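Local coordinates for hemin degrading factor (Pseudomonas aeruginosa, PDB 4MF9), which binds heme b, and probably carries it within the bacterial cell and takes part in its degradation, at residues Ile115-Phe120 against Ala269-Ile274; His90-Pro95 against Gln273-Pro278; Thr83-Cys88 against Glu331-Leu336. One frame throughout, in Å; residues are numbered along the deposited sequence.

Contact 1. Residues Ile115-Phe120 against Ala269-Ile274; sequences IDLRLF and AHCIQI. With HEM (protoporphyrin IX containing Fe), chain C.
The CD1 methyl of I274 rests on one face of the R118 guanidinium, over its centre, 3.7 Å from CZ of R118. At the rim of that guanidinium the heme comes in, NE of R118 lying 3.0 Å from the heme atom NC. The F120 ring is met at its edge: CE2 of F120 approaches CD1 of I272 at 3.6 Å, and the heme vinyl carbon CBC reaches the same rim. CB of A269 lies over one face of the H270 imidazole, and a water at its edge links ND1 of H270 to the carbonyl O of F120. R118 is held from within its own segment. Its NH1 bonds to OD1 of D116 at 2.8 Å, from above the carboxylate plane, and also to O of L117; these two acceptors fix how the guanidinium is turned over the heme, and a bend at chi2 (-60°) carries the chain there. OD2 of D116 also passes CB of I274.

The backbones form an antiparallel pair, strand directions 179° apart, in which R118 and I272 exchange N-H···O bonds and F120 N donates to H270 O. On the face away from the heme, CD2 of L119 touches SG of C271 at 3.5 Å, while L117 lies alongside Q273. Strands 107-110 and 262-268 flank the pair within the sheet, and strands 78-84 and 151-157 of the second sheet pack against its leucine and cysteine face.

Contact 2. Residues His90-Pro95 against Gln273-Pro278; sequences HERKGP and QIHTGP
H90 and Q273 meet in the tightly packed part of the contact, where the amide NE2 of Q273 donates to ND1 of H90 at 3.0 Å. The bond is bent, 141° at the hydrogen, and leaves the imidazole plane by 32°; ring and amide stand nearly perpendicular. The same ring slides over the backbone of the other strand: the carbonyl O of Q273 lies 3.6 Å above one face, offset toward the rim, and NE2 of H90 passes CB of H275 at 3.6 Å. The strands cross at 61°, yet the CA atoms of R92 and H275 are 7.2 Å apart, much as those of H90 and Q273 are, and a second side-chain bond bridges this gap. R92, bent at chi2, brings NE to within 3.0 Å of ND1 of H275, in the imidazole plane. Past this point the contact is looser; T276, partly exposed, adds little, and weak bonds from H275 NE2 go to the carbonyls of G277 and P278.

Q273 also bonds to T83. ND1 accepts in both histidines; the NE2-protonated form is supported for H90 by its bond to V264 O, and only weakly for H275. Between the segments the links are thus probably neutral-acceptor bonds, while the charge of R92 is met by D114 just outside them.

Contact 3. Residues Thr83-Cys88 against Glu331-Leu336; sequences TRNEHC and ELIVQL
One hydrogen bond crosses between N85 and I333: ND2 of N85 donates to the carbonyl O of I333 at 2.8 Å, with 157° at the hydrogen. The acceptor lies close to the amide plane, and the donor is tilted only 16° from the carbonyl plane. The same ND2 also bonds to the carbonyl of G267, so two backbone oxygens share this nitrogen.

Bonds within the turn set the amide's rotation. OD1 of N85 accepts from the backbone N of H87 at 3.0 Å, in the carbonyl plane, closing an Asx turn, and takes a weak second bond from N of C88. With CG between the backbone N and the carbonyl carbon (chi1 48°), the amide can face its own turn with OD1 and strand 332-338 with ND2. R84 bonds back to the turn, NE to the carbonyl O of N85 at 2.9 Å and NH2 to that of E86.

Apolar contacts make up the rest. CG2 of I333 packs on CB of C88 at 3.5 Å, while SG of C88 approaches CB of V334 at 4.3 Å. The turn between strands 78-84 and 88-93 of one sheet thereby meets the start of strand 332-338 of the other, whose Q335 belongs to the heme pocket. One amide thus shapes the turn with its oxygen and ties it across with its nitrogen, an uncharged, directional link beside an apolar patch.

In the fold
Contacts 1 and 2 are buried and share strand 271-277, with Q273 and I274 common to both; contact 3 is only partly buried, at the turn between strands 78-84 and 88-93. Contact 1 joins neighbours within one sheet, through regular backbone bonds, and it alone of the three places an arginine on the heme. Contacts 2 and 3 instead run between the two large antiparallel sheets: contact 2 depends on imidazole-centred side-chain bonds, whereas contact 3 adds apolar packing to its single amide bond. T83 OG1, 2.6 Å from Q273 OE1, ties segment 83-88 of contact 3 to the residue contacts 1 and 2 share. Each contact pairs a segment of one HemS/ChuX domain with a segment of the other, joining the two halves of the protein.

Contact 1. Residues Ile115-Phe120 against Ala269-Ile274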
loop_
_atom_site.group_PDB
_atom_site.type_symbol
_atom_site.label_atom_id
_atom_site.label_comp_id
_atom_site.label_asym_id
_atom_site.label_seq_id
_atom_site.Cartn_x
_atom_site.Cartn_y
_atom_site.Cartn_z
ATOM N N ILE A 115 -8.681 8.959 4.676
ATOM C CA ILE A 115 -8.455 7.525 4.542
ATOM C C ILE A 115 -9.209 7.014 3.309
ATOM O O ILE A 115 -10.432 7.169 3.202
ATOM C CB ILE A 115 -8.876 6.731 5.811
ATOM C CG1 ILE A 115 -8.220 7.317 7.071
ATOM C CG2 ILE A 115 -8.534 5.255 5.643
ATOM C CD1 ILE A 115 -6.711 7.302 7.041
ATOM N N ASP A 116 -8.483 6.397 2.382
ATOM C CA ASP A 116 -9.040 6.010 1.081
ATOM C C ASP A 116 -8.316 4.725 0.722
ATOM O O ASP A 116 -7.124 4.741 0.416
ATOM C CB ASP A 116 -8.747 7.123 0.063
ATOM C CG ASP A 116 -9.503 6.965 -1.254
ATOM O OD1 ASP A 116 -10.553 6.280 -1.299
ATOM O OD2 ASP A 116 -9.044 7.572 -2.253
ATOM N N LEU A 117 -9.020 3.605 0.801
ATOM C CA LEU A 117 -8.373 2.305 0.758
ATOM C C LEU A 117 -9.142 1.353 -0.141
ATOM O O LEU A 117 -10.376 1.389 -0.193
ATOM C CB LEU A 117 -8.310 1.701 2.179
ATOM C CG LEU A 117 -7.422 2.359 3.236
ATOM C CD1 LEU A 117 -7.751 1.845 4.651
ATOM C CD2 LEU A 117 -5.970 2.076 2.940
ATOM N N ARG A 118 -8.419 0.485 -0.835
ATOM C CA ARG A 118 -9.052 -0.630 -1.530
ATOM C C ARG A 118 -8.469 -1.887 -0.923
ATOM O O ARG A 118 -7.251 -2.113 -0.992
ATOM C CB ARG A 118 -8.756 -0.599 -3.031
ATOM C CG ARG A 118 -9.029 0.739 -3.703
ATOM C CD ARG A 118 -10.485 1.181 -3.570
ATOM N NE ARG A 118 -10.701 2.509 -4.155
ATOM C CZ ARG A 118 -10.870 3.628 -3.450
ATOM N NH1 ARG A 118 -10.872 3.594 -2.116
ATOM N NH2 ARG A 118 -11.050 4.789 -4.076
ATOM N N LEU A 119 -9.335 -2.704 -0.330
ATOM C CA LEU A 119 -8.893 -3.855 0.454
ATOM C C LEU A 119 -9.260 -5.154 -0.242
ATOM O O LEU A 119 -10.430 -5.390 -0.561
ATOM C CB LEU A 119 -9.517 -3.808 1.861
ATOM C CG LEU A 119 -9.456 -2.436 2.548
ATOM C CD1 LEU A 119 -10.266 -2.409 3.854
ATOM C CD2 LEU A 119 -8.011 -2.014 2.803
ATOM N N PHE A 120 -8.256 -5.986 -0.497
ATOM C CA PHE A 120 -8.473 -7.283 -1.139
ATOM C C PHE A 120 -8.300 -8.380 -0.098
ATOM O O PHE A 120 -7.202 -8.910 0.108
ATOM C CB PHE A 120 -7.517 -7.446 -2.319
ATOM C CG PHE A 120 -7.565 -6.295 -3.260
ATOM C CD1 PHE A 120 -8.589 -6.187 -4.188
ATOM C CD2 PHE A 120 -6.610 -5.292 -3.193
ATOM C CE1 PHE A 120 -8.647 -5.113 -5.042
ATOM C CE2 PHE A 120 -6.666 -4.217 -4.038
ATOM C CZ PHE A 120 -7.677 -4.124 -4.964
ATOM N N ALA A 269 -0.022 -6.661 -2.721
ATOM C CA ALA A 269 -1.006 -7.554 -3.331
ATOM C C ALA A 269 -2.390 -7.504 -2.663
ATOM O O ALA A 269 -3.393 -7.891 -3.275
ATOM C CB ALA A 269 -0.477 -8.977 -3.332
ATOM N N HIS A 270 -2.455 -7.019 -1.427
ATOM C CA HIS A 270 -3.678 -7.158 -0.638
ATOM C C HIS A 270 -4.355 -5.854 -0.221
ATOM O O HIS A 270 -5.458 -5.865 0.333
ATOM C CB HIS A 270 -3.378 -7.988 0.617
ATOM C CG HIS A 270 -2.604 -9.233 0.333
ATOM N ND1 HIS A 270 -3.180 -10.352 -0.223
ATOM C CD2 HIS A 270 -1.292 -9.524 0.501
ATOM C CE1 HIS A 270 -2.257 -11.288 -0.378
ATOM N NE2 HIS A 270 -1.103 -10.808 0.053
ATOM N N CYS A 271 -3.693 -4.731 -0.455
ATOM C CA CYS A 271 -4.197 -3.467 0.045
ATOM C C CYS A 271 -3.617 -2.340 -0.774
ATOM O O CYS A 271 -2.424 -2.335 -1.082
ATOM C CB CYS A 271 -3.833 -3.302 1.531
ATOM S SG CYS A 271 -4.549 -1.853 2.341
ATOM N N ILE A 272 -4.468 -1.396 -1.153
ATOM C CA ILE A 272 -3.997 -0.183 -1.808
ATOM C C ILE A 272 -4.495 1.015 -1.018
ATOM O O ILE A 272 -5.672 1.080 -0.663
ATOM C CB ILE A 272 -4.463 -0.098 -3.275
ATOM C CG1 ILE A 272 -3.916 -1.290 -4.071
ATOM C CG2 ILE A 272 -4.051 1.240 -3.876
ATOM C CD1 ILE A 272 -4.623 -1.541 -5.410
ATOM N N GLN A 273 -3.584 1.944 -0.739
ATOM C CA GLN A 273 -3.883 3.147 0.028
ATOM C C GLN A 273 -3.608 4.376 -0.845
ATOM O O GLN A 273 -2.620 4.421 -1.573
ATOM C CB GLN A 273 -3.011 3.190 1.287
ATOM C CG GLN A 273 -3.263 4.371 2.209
ATOM C CD GLN A 273 -2.679 4.150 3.615
ATOM O OE1 GLN A 273 -2.899 3.106 4.243
ATOM N NE2 GLN A 273 -1.937 5.130 4.102
ATOM N N ILE A 274 -4.486 5.369 -0.757
ATOM C CA ILE A 274 -4.478 6.491 -1.693
ATOM C C ILE A 274 -4.484 7.806 -0.923
ATOM O O ILE A 274 -5.189 7.946 0.080
ATOM C CB ILE A 274 -5.736 6.440 -2.611
ATOM C CG1 ILE A 274 -5.887 5.062 -3.250
ATOM C CG2 ILE A 274 -5.660 7.490 -3.704
ATOM C CD1 ILE A 274 -7.315 4.739 -3.712
HETATM C CHA HEM C . -7.924 4.463 -9.903
HETATM C CHB HEM C . -11.570 6.651 -7.818
HETATM C CHC HEM C . -13.271 2.373 -6.429
HETATM C CHD HEM C . -9.025 0.449 -7.517
HETATM C C1A HEM C . -8.822 5.419 -9.524
HETATM C C2A HEM C . -8.792 6.788 -9.915
HETATM C C3A HEM C . -9.819 7.377 -9.350
HETATM C C4A HEM C . -10.454 6.407 -8.575
HETATM C CMA HEM C . -10.165 8.834 -9.476
HETATM C CAA HEM C . -7.835 7.471 -10.827
HETATM C CBA HEM C . -8.441 8.338 -11.960
HETATM C CGA HEM C . -9.016 7.409 -12.966
HETATM O O1A HEM C . -10.130 7.599 -13.447
HETATM O O2A HEM C . -8.348 6.461 -13.281
HETATM C C1B HEM C . -12.325 5.612 -7.292
HETATM C C2B HEM C . -13.547 5.908 -6.669
HETATM C C3B HEM C . -14.073 4.742 -6.270
HETATM C C4B HEM C . -13.100 3.700 -6.670
HETATM C CMB HEM C . -14.157 7.271 -6.528
HETATM C CAB HEM C . -15.394 4.652 -5.580
HETATM C CBB HEM C . -15.740 3.742 -4.722
HETATM C C1C HEM C . -12.298 1.461 -6.604
HETATM C C2C HEM C . -12.423 0.110 -6.351
HETATM C C3C HEM C . -11.225 -0.458 -6.657
HETATM C C4C HEM C . -10.337 0.561 -7.103
HETATM C CMC HEM C . -13.653 -0.589 -5.858
HETATM C CAC HEM C . -10.914 -1.862 -6.529
HETATM C CBC HEM C . -9.665 -2.198 -6.660
HETATM C C1D HEM C . -8.355 1.397 -8.302
HETATM C C2D HEM C . -7.038 1.172 -8.972
HETATM C C3D HEM C . -6.768 2.292 -9.636
HETATM C C4D HEM C . -7.894 3.194 -9.368
HETATM C CMD HEM C . -6.140 -0.047 -8.962
HETATM C CAD HEM C . -5.541 2.559 -10.467
HETATM C CBD HEM C . -5.909 2.437 -11.945
HETATM C CGD HEM C . -4.826 2.312 -12.973
HETATM O O1D HEM C . -4.904 3.082 -13.906
HETATM O O2D HEM C . -3.932 1.481 -12.938
HETATM N NA HEM C . -9.851 5.204 -8.687
HETATM N NB HEM C . -12.081 4.293 -7.289
HETATM N NC HEM C . -11.063 1.685 -7.051
HETATM N ND HEM C . -8.798 2.615 -8.572
HETATM FE FE HEM C . -10.371 3.375 -7.999
HETATM O O HOH W 1 -5.765 6.914 2.415
HETATM O O HOH W 2 -7.694 9.663 -1.538
HETATM O O HOH W 3 -5.625 -10.722 -1.191
#

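Contact 2. Residues His90-Pro95 against Gln273-Pro278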
loop_
_atom_site.group_PDB
_atom_site.type_symbol
_atom_site.label_atom_id
_atom_site.label_comp_id
_atom_site.label_asym_id
_atom_site.label_seq_id
_atom_site.Cartn_x
_atom_site.Cartn_y
_atom_site.Cartn_z
ATOM N N HIS A 90 3.274 4.488 2.773
ATOM C CA HIS A 90 2.215 5.486 2.708
ATOM C C HIS A 90 1.561 5.607 4.104
ATOM O O HIS A 90 1.013 4.627 4.627
ATOM C CB HIS A 90 1.203 4.987 1.670
ATOM C CG HIS A 90 0.282 6.034 1.122
ATOM N ND1 HIS A 90 -0.664 6.678 1.888
ATOM C CD2 HIS A 90 0.102 6.474 -0.146
ATOM C CE1 HIS A 90 -1.366 7.498 1.123
ATOM N NE2 HIS A 90 -0.916 7.397 -0.114
ATOM N N GLU A 91 1.612 6.762 4.725
ATOM C CA GLU A 91 0.959 7.013 5.996
ATOM C C GLU A 91 -0.051 8.113 5.904
ATOM O O GLU A 91 0.292 9.244 5.703
ATOM C CB GLU A 91 1.957 7.331 7.134
ATOM C CG GLU A 91 2.943 6.258 7.413
ATOM C CD GLU A 91 3.989 6.555 8.486
ATOM O OE1 GLU A 91 3.928 7.487 9.215
ATOM O OE2 GLU A 91 4.838 5.749 8.585
ATOM N N ARG A 92 -1.311 7.806 6.131
ATOM C CA ARG A 92 -2.366 8.787 6.006
ATOM C C ARG A 92 -3.169 8.893 7.279
ATOM O O ARG A 92 -3.484 7.915 7.866
ATOM C CB ARG A 92 -3.283 8.457 4.862
ATOM C CG ARG A 92 -4.109 9.576 4.301
ATOM C CD ARG A 92 -3.302 10.814 4.026
ATOM N NE ARG A 92 -4.029 11.814 3.246
ATOM C CZ ARG A 92 -4.864 12.695 3.730
ATOM N NH1 ARG A 92 -5.168 12.727 5.007
ATOM N NH2 ARG A 92 -5.450 13.529 2.910
ATOM N N LYS A 93 -3.523 10.092 7.674
ATOM C CA LYS A 93 -4.273 10.317 8.894
ATOM C C LYS A 93 -5.706 10.724 8.647
ATOM O O LYS A 93 -5.969 11.441 7.713
ATOM C CB LYS A 93 -3.603 11.352 9.761
ATOM C CG LYS A 93 -2.271 10.969 10.288
ATOM C CD LYS A 93 -1.782 12.055 11.187
ATOM C CE LYS A 93 -0.293 12.056 11.277
ATOM N NZ LYS A 93 0.146 13.154 12.168
ATOM N N GLY A 94 -6.608 10.222 9.484
ATOM C CA GLY A 94 -8.029 10.516 9.394
ATOM C C GLY A 94 -8.862 9.432 10.057
ATOM O O GLY A 94 -8.344 8.391 10.445
ATOM N N PRO A 95 -10.172 9.657 10.176
ATOM C CA PRO A 95 -11.066 8.628 10.718
ATOM C C PRO A 95 -11.205 7.435 9.768
ATOM O O PRO A 95 -11.232 7.631 8.545
ATOM C CB PRO A 95 -12.399 9.369 10.823
ATOM C CG PRO A 95 -12.333 10.392 9.716
ATOM C CD PRO A 95 -10.905 10.860 9.736
ATOM N N GLN A 273 -3.584 1.944 -0.739
ATOM C CA GLN A 273 -3.883 3.147 0.028
ATOM C C GLN A 273 -3.608 4.376 -0.845
ATOM O O GLN A 273 -2.620 4.421 -1.573
ATOM C CB GLN A 273 -3.011 3.190 1.287
ATOM C CG GLN A 273 -3.263 4.371 2.209
ATOM C CD GLN A 273 -2.679 4.150 3.615
ATOM O OE1 GLN A 273 -2.899 3.106 4.243
ATOM N NE2 GLN A 273 -1.937 5.130 4.102
ATOM N N ILE A 274 -4.486 5.369 -0.757
ATOM C CA ILE A 274 -4.478 6.491 -1.693
ATOM C C ILE A 274 -4.484 7.806 -0.923
ATOM O O ILE A 274 -5.189 7.946 0.080
ATOM C CB ILE A 274 -5.736 6.440 -2.611
ATOM C CG1 ILE A 274 -5.887 5.062 -3.250
ATOM C CG2 ILE A 274 -5.660 7.490 -3.704
ATOM C CD1 ILE A 274 -7.315 4.739 -3.712
ATOM N N HIS A 275 -3.673 8.756 -1.376
ATOM C CA HIS A 275 -3.746 10.125 -0.890
ATOM C C HIS A 275 -4.258 10.996 -2.020
ATOM O O HIS A 275 -3.745 10.913 -3.129
ATOM C CB HIS A 275 -2.374 10.631 -0.489
ATOM C CG HIS A 275 -2.290 12.128 -0.395
ATOM N ND1 HIS A 275 -2.838 12.839 0.651
ATOM C CD2 HIS A 275 -1.732 13.044 -1.222
ATOM C CE1 HIS A 275 -2.608 14.129 0.473
ATOM N NE2 HIS A 275 -1.947 14.283 -0.663
ATOM N N THR A 276 -5.265 11.820 -1.741
ATOM C CA THR A 276 -5.735 12.810 -2.704
ATOM C C THR A 276 -5.492 14.202 -2.137
ATOM O O THR A 276 -5.854 14.486 -0.998
ATOM C CB THR A 276 -7.229 12.637 -3.016
ATOM O OG1 THR A 276 -7.463 11.320 -3.535
ATOM C CG2 THR A 276 -7.684 13.662 -4.038
ATOM N N GLY A 277 -4.853 15.060 -2.921
ATOM C CA GLY A 277 -4.603 16.422 -2.493
ATOM C C GLY A 277 -3.200 16.863 -2.827
ATOM O O GLY A 277 -2.429 16.119 -3.433
ATOM N N PRO A 278 -2.836 18.074 -2.468
ATOM C CA PRO A 278 -1.474 18.571 -2.715
ATOM C C PRO A 278 -0.440 17.960 -1.806
ATOM O O PRO A 278 -0.782 17.400 -0.834
ATOM C CB PRO A 278 -1.605 20.047 -2.415
ATOM C CG PRO A 278 -2.639 20.079 -1.387
ATOM C CD PRO A 278 -3.657 19.085 -1.817
#

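Contact 3. Residues Thr83-Cys88 against Glu331-Leu336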
loop_
_atom_site.group_PDB
_atom_site.type_symbol
_atom_site.label_atom_id
_atom_site.label_comp_id
_atom_site.label_asym_id
_atom_site.label_seq_id
_atom_site.Cartn_x
_atom_site.Cartn_y
_atom_site.Cartn_z
ATOM N N THR A 83 0.239 1.683 4.965
ATOM C CA THR A 83 0.294 0.641 3.947
ATOM C C THR A 83 1.579 0.816 3.166
ATOM O O THR A 83 1.919 1.931 2.802
ATOM C CB THR A 83 -0.877 0.783 2.987
ATOM O OG1 THR A 83 -2.093 0.657 3.730
ATOM C CG2 THR A 83 -0.811 -0.267 1.900
ATOM N N ARG A 84 2.300 -0.272 2.920
ATOM C CA ARG A 84 3.573 -0.172 2.224
ATOM C C ARG A 84 3.830 -1.376 1.346
ATOM O O ARG A 84 3.137 -2.390 1.416
ATOM C CB ARG A 84 4.732 -0.045 3.234
ATOM C CG ARG A 84 4.972 -1.336 4.021
ATOM C CD ARG A 84 6.247 -1.299 4.830
ATOM N NE ARG A 84 7.427 -1.165 3.983
ATOM C CZ ARG A 84 8.617 -0.772 4.427
ATOM N NH1 ARG A 84 8.790 -0.477 5.715
ATOM N NH2 ARG A 84 9.635 -0.672 3.585
ATOM N N ASN A 85 4.842 -1.248 0.506
ATOM C CA ASN A 85 5.443 -2.391 -0.144
ATOM C C ASN A 85 6.921 -2.317 0.213
ATOM O O ASN A 85 7.289 -1.602 1.141
ATOM C CB ASN A 85 5.198 -2.346 -1.655
ATOM C CG ASN A 85 5.510 -0.983 -2.253
ATOM O OD1 ASN A 85 6.650 -0.538 -2.223
ATOM N ND2 ASN A 85 4.494 -0.318 -2.797
ATOM N N GLU A 86 7.783 -2.995 -0.471
ATOM C CA GLU A 86 9.166 -3.035 -0.103
ATOM C C GLU A 86 9.813 -1.673 -0.158
ATOM O O GLU A 86 10.535 -1.356 0.717
ATOM C CB GLU A 86 9.916 -4.050 -0.912
ATOM C CG GLU A 86 11.346 -4.235 -0.502
ATOM C CD GLU A 86 11.502 -4.831 0.874
ATOM O OE1 GLU A 86 12.465 -4.522 1.535
ATOM O OE2 GLU A 86 10.670 -5.631 1.299
ATOM N N HIS A 87 9.479 -0.864 -1.162
ATOM C CA HIS A 87 10.210 0.398 -1.369
ATOM C C HIS A 87 9.474 1.692 -1.076
ATOM O O HIS A 87 10.050 2.774 -1.203
ATOM C CB HIS A 87 10.787 0.440 -2.782
ATOM C CG HIS A 87 11.781 -0.642 -3.029
ATOM N ND1 HIS A 87 12.960 -0.734 -2.318
ATOM C CD2 HIS A 87 11.752 -1.710 -3.856
ATOM C CE1 HIS A 87 13.626 -1.802 -2.718
ATOM N NE2 HIS A 87 12.915 -2.409 -3.652
ATOM N N CYS A 88 8.212 1.594 -0.679
ATOM C CA CYS A 88 7.437 2.801 -0.442
ATOM C C CYS A 88 6.422 2.616 0.670
ATOM O O CYS A 88 5.666 1.644 0.683
ATOM C CB CYS A 88 6.752 3.255 -1.737
ATOM S SG CYS A 88 6.059 4.911 -1.673
ATOM N N GLU A 331 6.906 -5.285 -9.961
ATOM C CA GLU A 331 5.802 -4.873 -9.103
ATOM C C GLU A 331 5.757 -3.357 -8.945
ATOM O O GLU A 331 6.799 -2.698 -8.890
ATOM C CB GLU A 331 5.892 -5.557 -7.735
ATOM C CG GLU A 331 5.758 -7.077 -7.776
ATOM C CD GLU A 331 4.359 -7.554 -8.162
ATOM O OE1 GLU A 331 3.422 -7.409 -7.348
ATOM O OE2 GLU A 331 4.193 -8.089 -9.277
ATOM N N LEU A 332 4.582 -2.800 -8.841
ATOM C CA LEU A 332 4.356 -1.400 -8.686
ATOM C C LEU A 332 4.791 -0.873 -7.287
ATOM O O LEU A 332 4.289 -1.305 -6.271
ATOM C CB LEU A 332 2.895 -1.167 -8.778
ATOM C CG LEU A 332 2.198 -0.691 -10.025
ATOM C CD1 LEU A 332 0.708 -0.674 -9.813
ATOM C CD2 LEU A 332 2.717 0.613 -10.515
ATOM N N ILE A 333 5.726 0.072 -7.258
ATOM C CA ILE A 333 6.010 0.833 -6.058
ATOM C C ILE A 333 5.020 1.894 -5.623
ATOM O O ILE A 333 4.528 1.945 -4.514
ATOM C CB ILE A 333 7.443 1.423 -6.143
ATOM C CG1 ILE A 333 8.478 0.328 -6.331
ATOM C CG2 ILE A 333 7.758 2.343 -5.004
ATOM C CD1 ILE A 333 9.780 0.790 -6.894
ATOM N N VAL A 334 4.725 2.771 -6.566
ATOM C CA VAL A 334 3.836 3.855 -6.377
ATOM C C VAL A 334 3.286 4.343 -7.716
ATOM O O VAL A 334 3.952 4.184 -8.671
ATOM C CB VAL A 334 4.574 5.000 -5.713
ATOM C CG1 VAL A 334 5.756 5.401 -6.539
ATOM C CG2 VAL A 334 3.680 6.160 -5.390
ATOM N N GLN A 335 2.102 4.888 -7.742
ATOM C CA GLN A 335 1.527 5.461 -8.950
ATOM C C GLN A 335 1.031 6.843 -8.643
ATOM O O GLN A 335 0.477 7.048 -7.606
ATOM C CB GLN A 335 0.313 4.688 -9.422
ATOM C CG GLN A 335 0.507 3.318 -9.985
ATOM C CD GLN A 335 -0.849 2.685 -10.310
ATOM O OE1 GLN A 335 -1.235 2.556 -11.454
ATOM N NE2 GLN A 335 -1.578 2.364 -9.288
ATOM N N LEU A 336 1.174 7.734 -9.590
ATOM C CA LEU A 336 0.677 9.067 -9.465
ATOM C C LEU A 336 -0.376 9.392 -10.522
ATOM O O LEU A 336 -0.160 9.139 -11.652
ATOM C CB LEU A 336 1.813 10.038 -9.583
ATOM C CG LEU A 336 2.484 10.385 -8.274
ATOM C CD1 LEU A 336 3.145 9.160 -7.760
ATOM C CD2 LEU A 336 3.451 11.503 -8.507
#